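Local atomic coordinates of high affinity transport system protein p37 (Mycoplasma hyorhinis, PDB entry 3EKI), a protein that binds thiamine diphosphate outside the cell membrane as the lipoprotein component of a high-affinity transport system. Residues F246-F259 against T295-E308. Residues are numbered along the deposited sequence; the frame is centred on the assembly and turned at random.
Sequences FGILHGKDNSSSKF and TLGTLDDFHIAFSE. Unlike the reference sequence in segment 246-259: Ser256 (reference Phe). With TPP (thiamine diphosphate), chain B.
Two neighbouring parallel strands of a mixed five-stranded sheet, 248-250 and 304-308, run together toward the thiamine diphosphate pocket, their axes 18° apart. Leu249 bonds on both sides of Ala305, the mark of parallel pairing: its N donates to Ile304 O at 2.8 Å and its O accepts from Phe306 N. Where the strands begin, Gly247 O takes two donors, His303 N and Ile304 N. His303 ND1 meets a lone pair of Phe246 O at 2.8 Å, and that oxygen lies almost in the imidazole plane, which fixes the turn of the ring; the edge of the Phe246 ring points at the face of the His303 ring in an offset edge-to-face pair, planes at 84°.

Side chains pack on both faces. On one, Ile248 CG2 lies over the Phe306 ring, 4.1 Å from the centroid and 27° off the normal. On the other, Leu249 spreads its branches: CD1 meets Leu296 CD1 at 3.6 Å, while CD2 touches Leu299 CD1 and Phe302 CG.

Beyond the strand, Ser255 caps helix 256-269, whose first turn grips the terminal phosphate through Ser256 N, Ser257 N and Ser257 OG. The Lys258 chain folds back at its last two torsions, which brings NZ to 2.7 Å from O1A of the ligand. The same NZ forms a salt bridge with Glu308 OE1, 2.8 Å, coming from above the carboxylate plane. Shared between carboxylate and diphosphate, this ammonium is probably held charged; the helix N-terminus and Lys258 form the anion site, and Glu308 at the end of strand 304-308 probably orients the lysine.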
ATOM      1  N   PHE A 246      -7.012 -13.609  22.028  1.00  5.81           N
ATOM      2  CA  PHE A 246      -8.065 -13.868  21.043  1.00  7.64           C
ATOM      3  C   PHE A 246      -7.463 -14.283  19.705  1.00  9.88           C
ATOM      4  O   PHE A 246      -8.157 -14.815  18.838  1.00  7.83           O
ATOM      5  CB  PHE A 246      -8.992 -12.660  20.879  1.00  8.86           C
ATOM      6  CG  PHE A 246     -10.017 -12.578  22.014  1.00  9.07           C
ATOM      7  CD1 PHE A 246     -11.067 -13.482  22.021  1.00 14.30           C
ATOM      8  CD2 PHE A 246      -9.899 -11.623  22.998  1.00 14.26           C
ATOM      9  CE1 PHE A 246     -12.014 -13.410  23.036  1.00 16.81           C
ATOM     10  CE2 PHE A 246     -10.838 -11.545  24.006  1.00 14.07           C
ATOM     11  CZ  PHE A 246     -11.875 -12.442  24.010  1.00 15.45           C
ATOM     12  N   GLY A 247      -6.157 -14.049  19.538  1.00  7.21           N
ATOM     13  CA  GLY A 247      -5.438 -14.549  18.377  1.00  7.67           C
ATOM     14  C   GLY A 247      -5.312 -13.489  17.303  1.00 10.23           C
ATOM     15  O   GLY A 247      -6.320 -13.014  16.781  1.00  7.25           O
ATOM     16  N   ILE A 248      -4.076 -13.134  16.950  1.00  7.66           N
ATOM     17  CA  ILE A 248      -3.840 -12.085  15.972  1.00  6.13           C
ATOM     18  C   ILE A 248      -3.213 -12.606  14.684  1.00  7.22           C
ATOM     19  O   ILE A 248      -2.141 -13.220  14.694  1.00  9.18           O
ATOM     20  CB  ILE A 248      -2.913 -11.032  16.591  1.00  9.08           C
ATOM     21  CG1 ILE A 248      -3.488 -10.338  17.820  1.00  7.44           C
ATOM     22  CG2 ILE A 248      -2.501 -10.011  15.534  1.00  9.79           C
ATOM     23  CD1 ILE A 248      -2.506  -9.475  18.581  1.00  8.04           C
ATOM     24  N   LEU A 249      -3.884 -12.334  13.585  1.00  7.68           N
ATOM     25  CA  LEU A 249      -3.343 -12.563  12.244  1.00  5.22           C
ATOM     26  C   LEU A 249      -2.612 -11.318  11.763  1.00  8.03           C
ATOM     27  O   LEU A 249      -3.092 -10.205  11.968  1.00  7.23           O
ATOM     28  CB  LEU A 249      -4.437 -12.841  11.244  1.00  6.79           C
ATOM     29  CG  LEU A 249      -5.357 -14.027  11.441  1.00 14.09           C
ATOM     30  CD1 LEU A 249      -6.255 -14.162  10.212  1.00 15.04           C
ATOM     31  CD2 LEU A 249      -4.576 -15.316  11.678  1.00 20.01           C
ATOM     32  N   HIS A 250      -1.469 -11.518  11.113  1.00  7.61           N
ATOM     33  CA  HIS A 250      -0.623 -10.428  10.694  1.00  5.21           C
ATOM     34  C   HIS A 250       0.116 -10.788   9.412  1.00  7.33           C
ATOM     35  O   HIS A 250       0.100 -11.954   9.019  1.00  7.92           O
ATOM     36  CB  HIS A 250       0.370 -10.162  11.851  1.00  6.60           C
ATOM     37  CG  HIS A 250       1.164 -11.385  12.189  1.00  9.13           C
ATOM     38  ND1 HIS A 250       2.326 -11.669  11.492  1.00 10.56           N
ATOM     39  CD2 HIS A 250       1.023 -12.421  13.047  1.00 10.54           C
ATOM     40  CE1 HIS A 250       2.859 -12.801  11.927  1.00 12.02           C
ATOM     41  NE2 HIS A 250       2.080 -13.294  12.890  1.00 11.87           N
ATOM     42  N   GLY A 251       0.779  -9.812   8.801  1.00 10.00           N
ATOM     43  CA  GLY A 251       1.670 -10.080   7.667  1.00  7.47           C
ATOM     44  C   GLY A 251       3.099 -10.276   8.140  1.00  9.22           C
ATOM     45  O   GLY A 251       3.434 -10.509   9.314  1.00  9.16           O
ATOM     46  N   LYS A 252       4.033 -10.191   7.180  1.00  9.55           N
ATOM     47  CA  LYS A 252       5.438 -10.339   7.547  1.00  6.04           C
ATOM     48  C   LYS A 252       5.897  -9.185   8.413  1.00  7.75           C
ATOM     49  O   LYS A 252       5.390  -8.061   8.344  1.00  9.09           O
ATOM     50  CB  LYS A 252       6.293 -10.378   6.273  1.00 10.67           C
ATOM     51  CG  LYS A 252       6.022 -11.574   5.379  1.00 17.78           C
ATOM     52  CD  LYS A 252       7.178 -11.791   4.402  1.00 39.54           C
ATOM     53  CE  LYS A 252       6.871 -12.925   3.431  1.00 48.28           C
ATOM     54  NZ  LYS A 252       7.026 -12.503   2.011  1.00 70.03           N
ATOM     55  N   ASP A 253       6.931  -9.408   9.222  1.00  8.22           N
ATOM     56  CA  ASP A 253       7.320  -8.360  10.144  1.00 12.55           C
ATOM     57  C   ASP A 253       7.965  -7.157   9.462  1.00 13.28           C
ATOM     58  O   ASP A 253       8.187  -6.159  10.139  1.00 13.85           O
ATOM     59  CB  ASP A 253       8.250  -8.911  11.224  1.00 27.42           C
ATOM     60  CG  ASP A 253       9.559  -9.468  10.713  1.00 45.93           C
ATOM     61  OD1 ASP A 253      10.069  -8.990   9.678  1.00 66.60           O
ATOM     62  OD2 ASP A 253      10.075 -10.396  11.386  1.00 65.20           O
ATOM     63  N   ASN A 254       8.237  -7.237   8.159  1.00 13.03           N
ATOM     64  CA  ASN A 254       8.745  -6.057   7.469  1.00 11.76           C
ATOM     65  C   ASN A 254       7.653  -5.279   6.755  1.00 10.65           C
ATOM     66  O   ASN A 254       7.945  -4.331   6.009  1.00 11.68           O
ATOM     67  CB  ASN A 254       9.827  -6.438   6.446  1.00 12.61           C
ATOM     68  CG  ASN A 254       9.344  -7.385   5.378  1.00 12.96           C
ATOM     69  OD1 ASN A 254       8.169  -7.656   5.186  1.00 12.18           O
ATOM     70  ND2 ASN A 254      10.272  -7.942   4.602  1.00 21.86           N
ATOM     71  N   SER A 255       6.385  -5.684   6.972  1.00  7.29           N
ATOM     72  CA  SER A 255       5.268  -4.966   6.398  1.00  6.19           C
ATOM     73  C   SER A 255       4.882  -3.730   7.210  1.00  7.56           C
ATOM     74  O   SER A 255       4.748  -3.795   8.437  1.00  8.09           O
ATOM     75  CB  SER A 255       4.033  -5.866   6.278  1.00  7.09           C
ATOM     76  OG  SER A 255       2.928  -5.102   5.803  1.00  6.57           O
ATOM     77  N   SER A 256       4.659  -2.582   6.578  1.00  6.87           N
ATOM     78  CA  SER A 256       4.114  -1.441   7.309  1.00  6.66           C
ATOM     79  C   SER A 256       2.636  -1.681   7.626  1.00 10.63           C
ATOM     80  O   SER A 256       2.247  -1.666   8.811  1.00 10.16           O
ATOM     81  CB  SER A 256       4.272  -0.125   6.553  1.00  9.46           C
ATOM     82  OG  SER A 256       5.621   0.133   6.214  1.00  9.08           O
ATOM     83  N   SER A 257       1.808  -1.885   6.619  1.00  6.15           N
ATOM     84  CA  SER A 257       0.361  -1.922   6.784  1.00  6.74           C
ATOM     85  C   SER A 257      -0.176  -3.267   7.268  1.00  8.59           C
ATOM     86  O   SER A 257      -1.396  -3.329   7.534  1.00  9.27           O
ATOM     87  CB  SER A 257      -0.366  -1.553   5.492  1.00  5.66           C
ATOM     88  OG  SER A 257      -0.141  -2.481   4.459  1.00  6.81           O
ATOM     89  N   LYS A 258       0.615  -4.306   7.366  1.00  5.25           N
ATOM     90  CA  LYS A 258       0.163  -5.607   7.877  1.00  5.28           C
ATOM     91  C   LYS A 258       0.960  -6.031   9.098  1.00  6.25           C
ATOM     92  O   LYS A 258       0.883  -7.170   9.569  1.00  9.12           O
ATOM     93  CB  LYS A 258       0.184  -6.654   6.763  1.00  8.91           C
ATOM     94  CG  LYS A 258      -0.822  -6.310   5.669  1.00 12.40           C
ATOM     95  CD  LYS A 258      -0.511  -7.022   4.361  1.00 13.80           C
ATOM     96  CE  LYS A 258       0.640  -6.351   3.642  1.00 14.21           C
ATOM     97  NZ  LYS A 258       0.144  -5.249   2.791  1.00 23.49           N
ATOM     98  N   PHE A 259       1.698  -5.076   9.649  1.00  8.30           N
ATOM     99  CA  PHE A 259       2.501  -5.371  10.840  1.00  7.50           C
ATOM    100  C   PHE A 259       2.893  -4.130  11.646  1.00  8.09           C
ATOM    101  O   PHE A 259       2.390  -3.912  12.703  1.00  7.30           O
ATOM    102  CB  PHE A 259       3.762  -6.212  10.518  1.00  5.52           C
ATOM    103  CG  PHE A 259       4.325  -6.944  11.711  1.00  9.42           C
ATOM    104  CD1 PHE A 259       5.106  -6.294  12.603  1.00 13.77           C
ATOM    105  CD2 PHE A 259       4.004  -8.237  11.961  1.00 11.79           C
ATOM    106  CE1 PHE A 259       5.608  -6.941  13.708  1.00 15.50           C
ATOM    107  CE2 PHE A 259       4.483  -8.863  13.018  1.00 17.59           C
ATOM    108  CZ  PHE A 259       5.301  -8.197  13.903  1.00 15.49           C
ATOM    109  N   THR A 295      -8.881 -14.089   5.324  1.00  7.59           N
ATOM    110  CA  THR A 295      -9.095 -15.444   5.772  1.00  6.94           C
ATOM    111  C   THR A 295      -9.478 -15.542   7.248  1.00  8.88           C
ATOM    112  O   THR A 295      -9.656 -16.658   7.730  1.00  9.84           O
ATOM    113  CB  THR A 295      -7.877 -16.368   5.573  1.00 12.07           C
ATOM    114  OG1 THR A 295      -6.797 -15.940   6.416  1.00 12.88           O
ATOM    115  CG2 THR A 295      -7.431 -16.266   4.130  1.00 15.58           C
ATOM    116  N   LEU A 296      -9.602 -14.417   7.920  1.00  9.65           N
ATOM    117  CA  LEU A 296      -9.912 -14.472   9.360  1.00  7.79           C
ATOM    118  C   LEU A 296     -11.141 -15.315   9.687  1.00 11.30           C
ATOM    119  O   LEU A 296     -11.138 -15.986  10.722  1.00  9.94           O
ATOM    120  CB  LEU A 296     -10.118 -13.055   9.883  1.00  9.73           C
ATOM    121  CG  LEU A 296     -10.363 -12.912  11.394  1.00  7.31           C
ATOM    122  CD1 LEU A 296      -9.213 -13.513  12.174  1.00 10.80           C
ATOM    123  CD2 LEU A 296     -10.557 -11.445  11.716  1.00  6.67           C
ATOM    124  N   GLY A 297     -12.147 -15.236   8.823  1.00 12.75           N
ATOM    125  CA  GLY A 297     -13.392 -15.941   9.068  1.00 13.03           C
ATOM    126  C   GLY A 297     -13.280 -17.441   9.064  1.00 16.51           C
ATOM    127  O   GLY A 297     -14.200 -18.122   9.555  1.00 17.82           O
ATOM    128  N   THR A 298     -12.194 -17.996   8.530  1.00 12.68           N
ATOM    129  CA  THR A 298     -12.005 -19.427   8.421  1.00 13.97           C
ATOM    130  C   THR A 298     -11.277 -20.016   9.612  1.00 15.74           C
ATOM    131  O   THR A 298     -11.130 -21.232   9.701  1.00 17.84           O
ATOM    132  CB  THR A 298     -11.223 -19.814   7.137  1.00 20.55           C
ATOM    133  OG1 THR A 298      -9.854 -19.387   7.208  1.00 17.34           O
ATOM    134  CG2 THR A 298     -11.862 -19.116   5.954  1.00 22.61           C
ATOM    135  N   LEU A 299     -10.803 -19.167  10.523  1.00 12.55           N
ATOM    136  CA  LEU A 299      -9.941 -19.664  11.583  1.00 12.01           C
ATOM    137  C   LEU A 299     -10.575 -19.502  12.952  1.00 17.17           C
ATOM    138  O   LEU A 299     -10.698 -18.366  13.430  1.00 17.44           O
ATOM    139  CB  LEU A 299      -8.622 -18.881  11.539  1.00 13.00           C
ATOM    140  CG  LEU A 299      -7.919 -18.986  10.175  1.00 23.79           C
ATOM    141  CD1 LEU A 299      -6.820 -17.947  10.076  1.00 27.11           C
ATOM    142  CD2 LEU A 299      -7.394 -20.393   9.964  1.00 29.44           C
ATOM    143  N   ASP A 300     -10.974 -20.606  13.579  1.00 13.64           N
ATOM    144  CA  ASP A 300     -11.772 -20.437  14.797  1.00 16.41           C
ATOM    145  C   ASP A 300     -10.968 -19.939  15.979  1.00 12.23           C
ATOM    146  O   ASP A 300     -11.564 -19.419  16.938  1.00 17.36           O
ATOM    147  CB  ASP A 300     -12.480 -21.768  15.074  1.00 21.82           C
ATOM    148  CG  ASP A 300     -13.519 -22.024  13.993  1.00 32.61           C
ATOM    149  OD1 ASP A 300     -13.878 -21.098  13.228  1.00 33.82           O
ATOM    150  OD2 ASP A 300     -13.994 -23.175  13.894  1.00 57.67           O
ATOM    151  N   ASP A 301      -9.639 -20.068  15.947  1.00 11.23           N
ATOM    152  CA  ASP A 301      -8.823 -19.682  17.094  1.00 14.99           C
ATOM    153  C   ASP A 301      -8.177 -18.301  16.954  1.00 10.68           C
ATOM    154  O   ASP A 301      -7.350 -17.895  17.773  1.00 13.15           O
ATOM    155  CB  ASP A 301      -7.723 -20.720  17.293  1.00 19.01           C
ATOM    156  CG  ASP A 301      -8.158 -22.124  17.634  1.00 31.03           C
ATOM    157  OD1 ASP A 301      -9.257 -22.326  18.177  1.00 31.10           O
ATOM    158  OD2 ASP A 301      -7.363 -23.052  17.365  1.00 47.46           O
ATOM    159  N   PHE A 302      -8.552 -17.561  15.922  1.00  8.96           N
ATOM    160  CA  PHE A 302      -8.092 -16.223  15.636  1.00  7.82           C
ATOM    161  C   PHE A 302      -9.279 -15.266  15.466  1.00  7.32           C
ATOM    162  O   PHE A 302     -10.233 -15.595  14.745  1.00  7.95           O
ATOM    163  CB  PHE A 302      -7.178 -16.209  14.391  1.00  8.30           C
ATOM    164  CG  PHE A 302      -5.885 -16.940  14.792  1.00  7.47           C
ATOM    165  CD1 PHE A 302      -4.832 -16.231  15.314  1.00 10.10           C
ATOM    166  CD2 PHE A 302      -5.813 -18.309  14.660  1.00 13.34           C
ATOM    167  CE1 PHE A 302      -3.700 -16.900  15.730  1.00  7.76           C
ATOM    168  CE2 PHE A 302      -4.694 -19.001  15.077  1.00 19.36           C
ATOM    169  CZ  PHE A 302      -3.673 -18.267  15.641  1.00  9.66           C
ATOM    170  N   HIS A 303      -9.187 -14.100  16.105  1.00  5.33           N
ATOM    171  CA  HIS A 303     -10.270 -13.118  16.066  1.00  7.52           C
ATOM    172  C   HIS A 303      -9.846 -11.688  15.791  1.00  6.37           C
ATOM    173  O   HIS A 303     -10.695 -10.797  15.761  1.00  7.57           O
ATOM    174  CB  HIS A 303     -11.041 -13.123  17.405  1.00  8.56           C
ATOM    175  CG  HIS A 303     -11.581 -14.487  17.726  1.00  7.78           C
ATOM    176  ND1 HIS A 303     -10.834 -15.450  18.350  1.00 15.45           N
ATOM    177  CD2 HIS A 303     -12.796 -15.047  17.499  1.00 10.38           C
ATOM    178  CE1 HIS A 303     -11.563 -16.560  18.507  1.00 17.53           C
ATOM    179  NE2 HIS A 303     -12.761 -16.337  17.993  1.00 13.38           N
ATOM    180  N   ILE A 304      -8.545 -11.453  15.571  1.00  5.57           N
ATOM    181  CA  ILE A 304      -8.024 -10.134  15.250  1.00  6.69           C
ATOM    182  C   ILE A 304      -7.173 -10.245  13.993  1.00  5.10           C
ATOM    183  O   ILE A 304      -6.501 -11.274  13.869  1.00  6.36           O
ATOM    184  CB  ILE A 304      -7.238  -9.592  16.448  1.00  6.78           C
ATOM    185  CG1 ILE A 304      -8.117  -9.484  17.711  1.00  8.62           C
ATOM    186  CG2 ILE A 304      -6.557  -8.276  16.137  1.00  9.44           C
ATOM    187  CD1 ILE A 304      -7.297  -9.587  18.978  1.00 10.13           C
ATOM    188  N   ALA A 305      -7.225  -9.271  13.100  1.00  5.00           N
ATOM    189  CA  ALA A 305      -6.360  -9.330  11.928  1.00  7.17           C
ATOM    190  C   ALA A 305      -5.917  -7.947  11.476  1.00  7.78           C
ATOM    191  O   ALA A 305      -6.636  -6.955  11.611  1.00  5.62           O
ATOM    192  CB  ALA A 305      -7.025 -10.035  10.758  1.00  8.98           C
ATOM    193  N   PHE A 306      -4.690  -7.903  10.934  1.00  4.94           N
ATOM    194  CA  PHE A 306      -4.167  -6.675  10.362  1.00  6.23           C
ATOM    195  C   PHE A 306      -4.326  -6.672   8.843  1.00  6.47           C
ATOM    196  O   PHE A 306      -4.134  -7.730   8.247  1.00  6.98           O
ATOM    197  CB  PHE A 306      -2.688  -6.543  10.687  1.00  7.59           C
ATOM    198  CG  PHE A 306      -2.292  -6.556  12.145  1.00  5.65           C
ATOM    199  CD1 PHE A 306      -3.236  -6.305  13.138  1.00  6.94           C
ATOM    200  CD2 PHE A 306      -0.972  -6.791  12.500  1.00  4.37           C
ATOM    201  CE1 PHE A 306      -2.836  -6.314  14.467  1.00  6.79           C
ATOM    202  CE2 PHE A 306      -0.599  -6.823  13.819  1.00  7.59           C
ATOM    203  CZ  PHE A 306      -1.530  -6.554  14.805  1.00  6.77           C
ATOM    204  N   SER A 307      -4.641  -5.500   8.291  1.00  8.34           N
ATOM    205  CA  SER A 307      -4.612  -5.381   6.833  1.00  8.40           C
ATOM    206  C   SER A 307      -4.425  -3.939   6.432  1.00  7.38           C
ATOM    207  O   SER A 307      -4.472  -3.005   7.234  1.00  6.38           O
ATOM    208  CB  SER A 307      -5.897  -5.911   6.202  1.00  7.59           C
ATOM    209  OG  SER A 307      -6.918  -4.942   6.336  1.00 10.97           O
ATOM    210  N   GLU A 308      -4.214  -3.757   5.116  1.00  6.20           N
ATOM    211  CA  GLU A 308      -4.322  -2.429   4.558  1.00  5.23           C
ATOM    212  C   GLU A 308      -5.720  -1.878   4.809  1.00  6.17           C
ATOM    213  O   GLU A 308      -6.688  -2.627   4.684  1.00  7.12           O
ATOM    214  CB  GLU A 308      -4.088  -2.491   3.040  1.00  8.92           C
ATOM    215  CG  GLU A 308      -2.849  -3.219   2.576  1.00 10.32           C
ATOM    216  CD  GLU A 308      -3.056  -4.686   2.304  1.00 17.99           C
ATOM    217  OE1 GLU A 308      -2.280  -5.227   1.469  1.00 15.85           O
ATOM    218  OE2 GLU A 308      -3.970  -5.309   2.900  1.00 12.80           O
TER
HETATM  219  N1' TPP B 551      -5.480  -0.507  -5.044  1.00 14.65           N
HETATM  220  C2' TPP B 551      -5.414  -1.420  -6.044  1.00 11.40           C
HETATM  221  CM2 TPP B 551      -6.293  -1.218  -7.283  1.00 16.89           C
HETATM  222  N3' TPP B 551      -4.586  -2.476  -5.957  1.00 17.19           N
HETATM  223  C4' TPP B 551      -3.740  -2.572  -4.897  1.00 28.05           C
HETATM  224  N4' TPP B 551      -2.866  -3.581  -4.874  1.00 35.76           N
HETATM  225  C5' TPP B 551      -3.832  -1.673  -3.825  1.00 14.42           C
HETATM  226  C6' TPP B 551      -4.745  -0.632  -3.942  1.00 12.48           C
HETATM  227  C7' TPP B 551      -2.992  -1.742  -2.540  1.00 15.52           C
HETATM  228  N3  TPP B 551      -1.701  -1.031  -2.574  1.00 24.69           N
HETATM  229  C2  TPP B 551      -0.952  -0.857  -3.662  1.00 26.24           C
HETATM  230  S1  TPP B 551       0.473   0.065  -3.244  1.00 13.23           S
HETATM  231  C5  TPP B 551       0.005   0.156  -1.563  1.00  9.96           C
HETATM  232  C4  TPP B 551      -1.140  -0.600  -1.405  1.00 11.34           C
HETATM  233  CM4 TPP B 551      -1.961  -0.566  -0.097  1.00 10.55           C
HETATM  234  C6  TPP B 551       0.856   0.800  -0.463  1.00  9.24           C
HETATM  235  C7  TPP B 551       2.029  -0.111  -0.090  1.00  7.67           C
HETATM  236  O7  TPP B 551       1.512  -1.331   0.480  1.00 10.59           O
HETATM  237  PA  TPP B 551       2.292  -2.716   0.525  1.00 11.24           P
HETATM  238  O1A TPP B 551       1.325  -3.785   0.877  1.00 12.87           O
HETATM  239  O2A TPP B 551       3.040  -2.939  -0.758  1.00 14.10           O
HETATM  240  O3A TPP B 551       3.447  -2.576   1.590  1.00  7.56           O
HETATM  241  PB  TPP B 551       3.333  -2.851   3.168  1.00  8.38           P
HETATM  242  O1B TPP B 551       2.360  -1.895   3.786  1.00  7.46           O
HETATM  243  O2B TPP B 551       4.807  -2.615   3.689  1.00  9.80           O
HETATM  244  O3B TPP B 551       2.991  -4.380   3.424  1.00  9.52           O